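Local coordinates for protein 2-Cys Peroxiredoxin (Plasmodium vivax SaI-1, PDB 2I81) that probably reduces hydrogen peroxide and organic hydroperoxides through a reactive cysteine thiol, as other typical 2-Cys peroxiredoxins do, at residues Tyr54-Phe59 and Arg143-Ile148; Asn86-Gly91 and Lys117-Ser122. All coordinates share one frame; numbering follows the deposited sequence.

Interaction 1: residues Tyr54-Phe59 and Arg143-Ile148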
ATOM      1  N   TYR A  54      -2.733 -10.240 -43.798  1.00 31.38           N
ATOM      2  CA  TYR A  54      -2.416 -11.103 -42.668  1.00 29.64           C
ATOM      3  C   TYR A  54      -0.934 -11.002 -42.337  1.00 29.24           C
ATOM      4  O   TYR A  54      -0.109 -10.762 -43.219  1.00 27.69           O
ATOM      5  CB  TYR A  54      -2.763 -12.558 -42.996  1.00 30.86           C
ATOM      6  CG  TYR A  54      -4.206 -12.798 -43.388  1.00 31.95           C
ATOM      7  CD1 TYR A  54      -5.115 -13.328 -42.474  1.00 29.83           C
ATOM      8  CD2 TYR A  54      -4.661 -12.511 -44.676  1.00 33.86           C
ATOM      9  CE1 TYR A  54      -6.443 -13.555 -42.827  1.00 32.85           C
ATOM     10  CE2 TYR A  54      -5.984 -12.732 -45.040  1.00 36.00           C
ATOM     11  CZ  TYR A  54      -6.868 -13.255 -44.112  1.00 35.25           C
ATOM     12  OH  TYR A  54      -8.176 -13.475 -44.474  1.00 36.11           O
ATOM     13  N   VAL A  55      -0.601 -11.182 -41.063  1.00 28.69           N
ATOM     14  CA  VAL A  55       0.785 -11.113 -40.620  1.00 28.33           C
ATOM     15  C   VAL A  55       1.203 -12.428 -39.976  1.00 28.14           C
ATOM     16  O   VAL A  55       0.556 -12.903 -39.038  1.00 30.30           O
ATOM     17  CB  VAL A  55       1.019  -9.943 -39.623  1.00 27.71           C
ATOM     18  CG1 VAL A  55       2.482  -9.873 -39.196  1.00 27.15           C
ATOM     19  CG2 VAL A  55       0.585  -8.615 -40.229  1.00 27.06           C
ATOM     20  N   LEU A  56       2.274 -13.018 -40.495  1.00 26.66           N
ATOM     21  CA  LEU A  56       2.916 -14.140 -39.831  1.00 24.48           C
ATOM     22  C   LEU A  56       4.207 -13.641 -39.190  1.00 23.08           C
ATOM     23  O   LEU A  56       5.248 -13.537 -39.847  1.00 23.72           O
ATOM     24  CB  LEU A  56       3.181 -15.293 -40.807  1.00 24.87           C
ATOM     25  CG  LEU A  56       3.371 -16.697 -40.214  1.00 30.83           C
ATOM     26  CD1 LEU A  56       2.980 -17.761 -41.226  1.00 40.18           C
ATOM     27  CD2 LEU A  56       4.795 -16.929 -39.718  1.00 32.91           C
ATOM     28  N   LEU A  57       4.116 -13.309 -37.906  1.00 21.05           N
ATOM     29  CA  LEU A  57       5.275 -12.903 -37.133  1.00 21.34           C
ATOM     30  C   LEU A  57       5.935 -14.165 -36.598  1.00 21.26           C
ATOM     31  O   LEU A  57       5.314 -14.922 -35.844  1.00 21.78           O
ATOM     32  CB  LEU A  57       4.853 -11.994 -35.975  1.00 22.61           C
ATOM     33  CG  LEU A  57       5.748 -10.828 -35.538  1.00 23.08           C
ATOM     34  CD1 LEU A  57       5.243 -10.233 -34.225  1.00 27.40           C
ATOM     35  CD2 LEU A  57       7.223 -11.206 -35.428  1.00 29.69           C
ATOM     36  N   TYR A  58       7.183 -14.405 -36.994  1.00 19.64           N
ATOM     37  CA  TYR A  58       7.928 -15.538 -36.455  1.00 19.14           C
ATOM     38  C   TYR A  58       9.187 -15.106 -35.714  1.00 19.76           C
ATOM     39  O   TYR A  58       9.973 -14.299 -36.214  1.00 20.08           O
ATOM     40  CB  TYR A  58       8.215 -16.605 -37.526  1.00 18.96           C
ATOM     41  CG  TYR A  58       9.350 -16.318 -38.488  1.00 18.03           C
ATOM     42  CD1 TYR A  58       9.115 -15.673 -39.701  1.00 19.68           C
ATOM     43  CD2 TYR A  58      10.654 -16.726 -38.201  1.00 23.29           C
ATOM     44  CE1 TYR A  58      10.154 -15.421 -40.592  1.00 21.87           C
ATOM     45  CE2 TYR A  58      11.700 -16.475 -39.083  1.00 20.82           C
ATOM     46  CZ  TYR A  58      11.442 -15.825 -40.277  1.00 23.47           C
ATOM     47  OH  TYR A  58      12.470 -15.575 -41.156  1.00 20.47           O
ATOM     48  N   PHE A  59       9.349 -15.638 -34.507  1.00 19.78           N
ATOM     49  CA  PHE A  59      10.501 -15.333 -33.671  1.00 19.40           C
ATOM     50  C   PHE A  59      11.527 -16.456 -33.764  1.00 20.00           C
ATOM     51  O   PHE A  59      11.169 -17.626 -33.908  1.00 18.16           O
ATOM     52  CB  PHE A  59      10.078 -15.150 -32.208  1.00 18.64           C
ATOM     53  CG  PHE A  59       9.129 -14.004 -31.976  1.00 17.41           C
ATOM     54  CD1 PHE A  59       7.752 -14.197 -32.049  1.00 14.84           C
ATOM     55  CD2 PHE A  59       9.611 -12.737 -31.655  1.00 14.11           C
ATOM     56  CE1 PHE A  59       6.868 -13.142 -31.825  1.00 11.73           C
ATOM     57  CE2 PHE A  59       8.735 -11.676 -31.428  1.00 18.43           C
ATOM     58  CZ  PHE A  59       7.361 -11.879 -31.514  1.00 11.65           C
ATOM     59  N   ARG A 143      11.213 -19.961 -30.352  1.00 24.16           N
ATOM     60  CA  ARG A 143      10.751 -20.165 -31.727  1.00 24.32           C
ATOM     61  C   ARG A 143       9.235 -20.120 -31.789  1.00 23.82           C
ATOM     62  O   ARG A 143       8.563 -21.108 -31.478  1.00 24.88           O
ATOM     63  CB  ARG A 143      11.258 -21.492 -32.284  1.00 25.15           C
ATOM     64  CG  ARG A 143      12.736 -21.501 -32.488  1.00 27.19           C
ATOM     65  CD  ARG A 143      13.238 -22.839 -32.967  1.00 27.56           C
ATOM     66  NE  ARG A 143      14.631 -22.997 -32.571  1.00 28.54           N
ATOM     67  CZ  ARG A 143      15.650 -22.330 -33.108  1.00 24.80           C
ATOM     68  NH1 ARG A 143      15.453 -21.460 -34.092  1.00 23.66           N
ATOM     69  NH2 ARG A 143      16.881 -22.541 -32.664  1.00 25.09           N
ATOM     70  N   ALA A 144       8.696 -18.973 -32.188  1.00 25.28           N
ATOM     71  CA  ALA A 144       7.255 -18.769 -32.131  1.00 24.42           C
ATOM     72  C   ALA A 144       6.626 -18.353 -33.453  1.00 23.72           C
ATOM     73  O   ALA A 144       7.176 -17.531 -34.184  1.00 23.73           O
ATOM     74  CB  ALA A 144       6.906 -17.768 -31.041  1.00 23.01           C
ATOM     75  N   PHE A 145       5.467 -18.939 -33.745  1.00 23.52           N
ATOM     76  CA  PHE A 145       4.613 -18.474 -34.827  1.00 24.40           C
ATOM     77  C   PHE A 145       3.441 -17.705 -34.249  1.00 25.79           C
ATOM     78  O   PHE A 145       2.762 -18.184 -33.338  1.00 27.13           O
ATOM     79  CB  PHE A 145       4.081 -19.644 -35.659  1.00 23.62           C
ATOM     80  CG  PHE A 145       5.031 -20.132 -36.715  1.00 26.75           C
ATOM     81  CD1 PHE A 145       4.999 -21.460 -37.124  1.00 24.63           C
ATOM     82  CD2 PHE A 145       5.960 -19.275 -37.298  1.00 28.73           C
ATOM     83  CE1 PHE A 145       5.869 -21.926 -38.106  1.00 24.78           C
ATOM     84  CE2 PHE A 145       6.837 -19.732 -38.278  1.00 25.49           C
ATOM     85  CZ  PHE A 145       6.790 -21.060 -38.682  1.00 22.65           C
ATOM     86  N   VAL A 146       3.217 -16.504 -34.769  1.00 24.58           N
ATOM     87  CA  VAL A 146       2.033 -15.733 -34.424  1.00 25.08           C
ATOM     88  C   VAL A 146       1.336 -15.342 -35.718  1.00 25.23           C
ATOM     89  O   VAL A 146       1.890 -14.597 -36.532  1.00 24.65           O
ATOM     90  CB  VAL A 146       2.368 -14.467 -33.593  1.00 24.96           C
ATOM     91  CG1 VAL A 146       1.098 -13.692 -33.261  1.00 26.15           C
ATOM     92  CG2 VAL A 146       3.112 -14.833 -32.312  1.00 25.19           C
ATOM     93  N   LEU A 147       0.129 -15.863 -35.912  1.00 25.28           N
ATOM     94  CA  LEU A 147      -0.661 -15.525 -37.085  1.00 23.84           C
ATOM     95  C   LEU A 147      -1.721 -14.490 -36.730  1.00 22.42           C
ATOM     96  O   LEU A 147      -2.621 -14.752 -35.929  1.00 23.50           O
ATOM     97  CB  LEU A 147      -1.291 -16.775 -37.704  1.00 23.82           C
ATOM     98  CG  LEU A 147      -1.938 -16.636 -39.087  1.00 28.86           C
ATOM     99  CD1 LEU A 147      -0.991 -16.020 -40.115  1.00 29.92           C
ATOM    100  CD2 LEU A 147      -2.411 -17.989 -39.559  1.00 32.55           C
ATOM    101  N   ILE A 148      -1.592 -13.312 -37.329  1.00 22.13           N
ATOM    102  CA  ILE A 148      -2.489 -12.198 -37.062  1.00 20.21           C
ATOM    103  C   ILE A 148      -3.346 -11.960 -38.301  1.00 23.95           C
ATOM    104  O   ILE A 148      -2.817 -11.824 -39.408  1.00 26.74           O
ATOM    105  CB  ILE A 148      -1.692 -10.922 -36.689  1.00 21.11           C
ATOM    106  CG1 ILE A 148      -0.746 -11.205 -35.515  1.00 19.48           C
ATOM    107  CG2 ILE A 148      -2.632  -9.775 -36.346  1.00 17.96           C
ATOM    108  CD1 ILE A 148       0.445 -10.262 -35.425  1.00 17.27           C
TER
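Ile148 and Val55 face each other across two antiparallel strands, and their backbones are joined by a pair of nearly straight hydrogen bonds. Val55 N donates to Ile148 O, and Ile148 N to Val55 O, both at 2.8 Å. Their side chains lie on the same face of the sheet, where Ile148 CB meets Val55 CB at 4.1 Å. Ile148 has the most surface buried here, and Phe59 comes next. Phe59 holds CG anti to its carbonyl carbon (chi1 -62°), and CD1 rests on Ala144 CB at 3.8 Å. Farther out, Val146 CG2 reaches the edge of this ring, 4.1 Å from Phe59 CE1. Leu57 CD2, on the same strand, lies over the rim of one face. On the other face of the sheet, Phe145 turns a ring edge to Tyr58 CB, with Phe145 CE2 3.5 Å away. Leu56 CD2 touches Phe145 CD2 of that ring at 3.6 Å. Helix 168-184 packs over Phe145 and Leu147. The pairing lies in the central sheet of the thioredoxin-like peroxiredoxin fold. The polar ends of Tyr54 and Arg143 bond outside the pair, to Glu182 and to Glu71 with Leu162 O. Backbone bonds set the register, and apolar packing lines both faces.

Interaction 2: residues Asn86-Gly91 and Lys117-Ser122; sequences NVELLG and KHTLLS
Leu89 CD1 sits squarely over one face of the His118 imidazole, 3.4 Å from the ring centroid and close to the ring normal. This is a CH-pi contact. His118 CG stands between its backbone N and carbonyl carbon; chi1 71° carries the ring toward Leu89, and chi2 -91° turns its face to CD1. Beside it the backbones are joined at Gly91. Gly91 N donates to Thr119 O at 3.2 Å, in the carbonyl plane. Gly91 O receives Leu121 N at 2.6 Å, nearly in line with the carbonyl bond. Leu120 CD2 approaches Gly91 CA to 4.0 Å, a place where a glycine leaves room for the leucine methyl. On the other face of the sheet, Leu90 and Thr119 lie side by side, with Leu90 CD2 3.8 Å from Thr119 CB. Leu121 CD1 adds a looser touch on Leu90 CB.

The strands run parallel but at 42° to each other, and the backbone bonds across the two segments centre on Gly91. They are the two strands of a beta-alpha-beta unit, with helix 97-104 in the crossover, inside the thioredoxin-like core of the peroxiredoxin.

Nearer the start of strand 87-91, a water bonded to Thr119 OG1 (2.8 Å) gives a weak bond to Glu88 OE2.

The second shell fixes the imidazole from two directions. His118 ND1 is hydrogen-bonded to Asp76 OD2, and NE2 to Tyr58 OH, so both ring nitrogens are satisfied. The Asp76 carboxylate may polarise the ring. Its other oxygen takes Lys117 N, which ties the residue before the histidine to the same group. Leu89 also packs on Phe82 of helix 79-84. Val44 of strand 41-45 touches Leu90, Thr119 and Leu121.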
ATOM      1  N   ASN A  86      -2.128 -13.788 -49.280  1.00 31.26           N
ATOM      2  CA  ASN A  86      -2.118 -12.405 -48.799  1.00 29.14           C
ATOM      3  C   ASN A  86      -1.573 -12.273 -47.373  1.00 28.96           C
ATOM      4  O   ASN A  86      -2.129 -11.542 -46.550  1.00 28.86           O
ATOM      5  CB  ASN A  86      -3.514 -11.765 -48.926  1.00 27.76           C
ATOM      6  CG  ASN A  86      -3.491 -10.251 -48.744  1.00 30.09           C
ATOM      7  OD1 ASN A  86      -4.338  -9.686 -48.051  1.00 35.31           O
ATOM      8  ND2 ASN A  86      -2.517  -9.590 -49.364  1.00 31.97           N
ATOM      9  N   VAL A  87      -0.493 -12.992 -47.074  1.00 28.11           N
ATOM     10  CA  VAL A  87       0.131 -12.864 -45.756  1.00 29.13           C
ATOM     11  C   VAL A  87       1.529 -12.247 -45.837  1.00 27.26           C
ATOM     12  O   VAL A  87       2.328 -12.590 -46.715  1.00 26.90           O
ATOM     13  CB  VAL A  87       0.126 -14.196 -44.920  1.00 29.08           C
ATOM     14  CG1 VAL A  87      -1.156 -14.993 -45.146  1.00 28.42           C
ATOM     15  CG2 VAL A  87       1.337 -15.056 -45.219  1.00 29.51           C
ATOM     16  N   GLU A  88       1.795 -11.313 -44.929  1.00 27.58           N
ATOM     17  CA  GLU A  88       3.112 -10.709 -44.803  1.00 27.29           C
ATOM     18  C   GLU A  88       3.951 -11.530 -43.831  1.00 27.73           C
ATOM     19  O   GLU A  88       3.536 -11.802 -42.701  1.00 27.28           O
ATOM     20  CB  GLU A  88       3.005  -9.252 -44.339  1.00 26.80           C
ATOM     21  CG  GLU A  88       4.349  -8.531 -44.177  1.00 29.82           C
ATOM     22  CD  GLU A  88       4.986  -8.112 -45.498  1.00 33.94           C
ATOM     23  OE1 GLU A  88       4.265  -7.959 -46.507  1.00 34.37           O
ATOM     24  OE2 GLU A  88       6.222  -7.926 -45.522  1.00 36.35           O
ATOM     25  N   LEU A  89       5.133 -11.917 -44.296  1.00 27.89           N
ATOM     26  CA  LEU A  89       6.047 -12.762 -43.544  1.00 28.18           C
ATOM     27  C   LEU A  89       7.100 -11.891 -42.858  1.00 28.44           C
ATOM     28  O   LEU A  89       7.865 -11.190 -43.527  1.00 28.25           O
ATOM     29  CB  LEU A  89       6.697 -13.772 -44.499  1.00 27.59           C
ATOM     30  CG  LEU A  89       7.118 -15.188 -44.079  1.00 30.89           C
ATOM     31  CD1 LEU A  89       8.575 -15.234 -43.653  1.00 30.10           C
ATOM     32  CD2 LEU A  89       6.211 -15.794 -43.005  1.00 30.19           C
ATOM     33  N   LEU A  90       7.126 -11.930 -41.527  1.00 27.38           N
ATOM     34  CA  LEU A  90       8.050 -11.108 -40.742  1.00 24.27           C
ATOM     35  C   LEU A  90       8.844 -11.939 -39.736  1.00 24.87           C
ATOM     36  O   LEU A  90       8.270 -12.531 -38.819  1.00 25.67           O
ATOM     37  CB  LEU A  90       7.300  -9.983 -40.013  1.00 23.40           C
ATOM     38  CG  LEU A  90       6.462  -8.964 -40.800  1.00 23.53           C
ATOM     39  CD1 LEU A  90       5.729  -8.038 -39.840  1.00 14.65           C
ATOM     40  CD2 LEU A  90       7.315  -8.154 -41.770  1.00 17.19           C
ATOM     41  N   GLY A  91      10.162 -11.982 -39.919  1.00 23.99           N
ATOM     42  CA  GLY A  91      11.058 -12.639 -38.971  1.00 21.85           C
ATOM     43  C   GLY A  91      11.490 -11.674 -37.890  1.00 21.67           C
ATOM     44  O   GLY A  91      11.662 -10.484 -38.155  1.00 22.47           O
ATOM     45  N   LYS A 117      14.309 -12.776 -49.249  1.00 32.25           N
ATOM     46  CA  LYS A 117      13.407 -11.770 -49.823  1.00 33.09           C
ATOM     47  C   LYS A 117      12.461 -11.081 -48.832  1.00 32.24           C
ATOM     48  O   LYS A 117      11.963  -9.989 -49.118  1.00 35.15           O
ATOM     49  CB  LYS A 117      12.589 -12.375 -50.969  1.00 33.80           C
ATOM     50  CG  LYS A 117      13.360 -12.582 -52.269  1.00 36.49           C
ATOM     51  CD  LYS A 117      12.479 -13.199 -53.359  1.00 37.35           C
ATOM     52  CE  LYS A 117      11.529 -12.181 -53.990  1.00 48.27           C
ATOM     53  NZ  LYS A 117      12.242 -11.163 -54.815  1.00 46.87           N
ATOM     54  N   HIS A 118      12.199 -11.709 -47.687  1.00 28.53           N
ATOM     55  CA  HIS A 118      11.253 -11.139 -46.724  1.00 25.44           C
ATOM     56  C   HIS A 118      11.926 -10.301 -45.635  1.00 23.72           C
ATOM     57  O   HIS A 118      13.141 -10.377 -45.434  1.00 20.80           O
ATOM     58  CB  HIS A 118      10.341 -12.218 -46.122  1.00 25.12           C
ATOM     59  CG  HIS A 118      11.037 -13.153 -45.185  1.00 24.07           C
ATOM     60  ND1 HIS A 118      11.619 -14.329 -45.605  1.00 25.80           N
ATOM     61  CD2 HIS A 118      11.238 -13.089 -43.847  1.00 24.66           C
ATOM     62  CE1 HIS A 118      12.151 -14.949 -44.567  1.00 25.86           C
ATOM     63  NE2 HIS A 118      11.934 -14.218 -43.489  1.00 20.31           N
ATOM     64  N   THR A 119      11.111  -9.512 -44.940  1.00 22.96           N
ATOM     65  CA  THR A 119      11.578  -8.529 -43.968  1.00 23.04           C
ATOM     66  C   THR A 119      12.010  -9.172 -42.645  1.00 24.13           C
ATOM     67  O   THR A 119      11.349 -10.084 -42.143  1.00 24.70           O
ATOM     68  CB  THR A 119      10.483  -7.463 -43.714  1.00 22.90           C
ATOM     69  OG1 THR A 119      10.039  -6.920 -44.964  1.00 23.35           O
ATOM     70  CG2 THR A 119      10.995  -6.333 -42.833  1.00 22.24           C
ATOM     71  N   LEU A 120      13.126  -8.690 -42.099  1.00 22.82           N
ATOM     72  CA  LEU A 120      13.604  -9.124 -40.788  1.00 23.91           C
ATOM     73  C   LEU A 120      13.574  -7.980 -39.781  1.00 23.30           C
ATOM     74  O   LEU A 120      14.194  -6.934 -39.991  1.00 24.29           O
ATOM     75  CB  LEU A 120      15.013  -9.719 -40.883  1.00 22.08           C
ATOM     76  CG  LEU A 120      15.199 -11.025 -41.665  1.00 23.77           C
ATOM     77  CD1 LEU A 120      16.677 -11.370 -41.748  1.00 22.93           C
ATOM     78  CD2 LEU A 120      14.411 -12.182 -41.053  1.00 22.03           C
ATOM     79  N   LEU A 121      12.847  -8.195 -38.687  1.00 22.50           N
ATOM     80  CA  LEU A 121      12.682  -7.191 -37.642  1.00 22.47           C
ATOM     81  C   LEU A 121      13.779  -7.296 -36.591  1.00 21.48           C
ATOM     82  O   LEU A 121      14.296  -8.383 -36.322  1.00 23.33           O
ATOM     83  CB  LEU A 121      11.310  -7.326 -36.968  1.00 21.75           C
ATOM     84  CG  LEU A 121      10.034  -7.301 -37.819  1.00 23.99           C
ATOM     85  CD1 LEU A 121       8.812  -7.533 -36.938  1.00 23.24           C
ATOM     86  CD2 LEU A 121       9.893  -5.993 -38.592  1.00 23.08           C
ATOM     87  N   SER A 122      14.123  -6.155 -36.004  1.00 21.82           N
ATOM     88  CA  SER A 122      15.092  -6.099 -34.920  1.00 22.43           C
ATOM     89  C   SER A 122      14.374  -5.759 -33.619  1.00 22.56           C
ATOM     90  O   SER A 122      13.868  -4.645 -33.453  1.00 23.45           O
ATOM     91  CB  SER A 122      16.173  -5.058 -35.228  1.00 22.46           C
ATOM     92  OG  SER A 122      17.036  -4.868 -34.119  1.00 23.11           O
TER
HETATM   93  O   HOH W   1       7.960  -5.193 -44.437  1.00 23.54           O

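Both contacts are buried and belong to one sheet, with strand 54-59 next to strand 87-93. The centre of interaction 1 lies about 2 Å from the centre of the chain, and that of interaction 2 about 8 Å. Along the chain, 86-91 and 117-122 fall inside the loop closed by 54-59 and 143-148. Interaction 1 is an antiparallel ladder, loose at its Phe59-Ala144 end, whose cross-strand side-chain contacts are apolar. Interaction 2 is a short, splayed parallel pairing that adds an imidazole and a water that only weakly reaches Glu88. They meet at the Tyr58 ring, which packs on Leu89 and brings CE1 to 3.3 Å from Gly91 CA. Tyr54 O probably also accepts from Glu88 N.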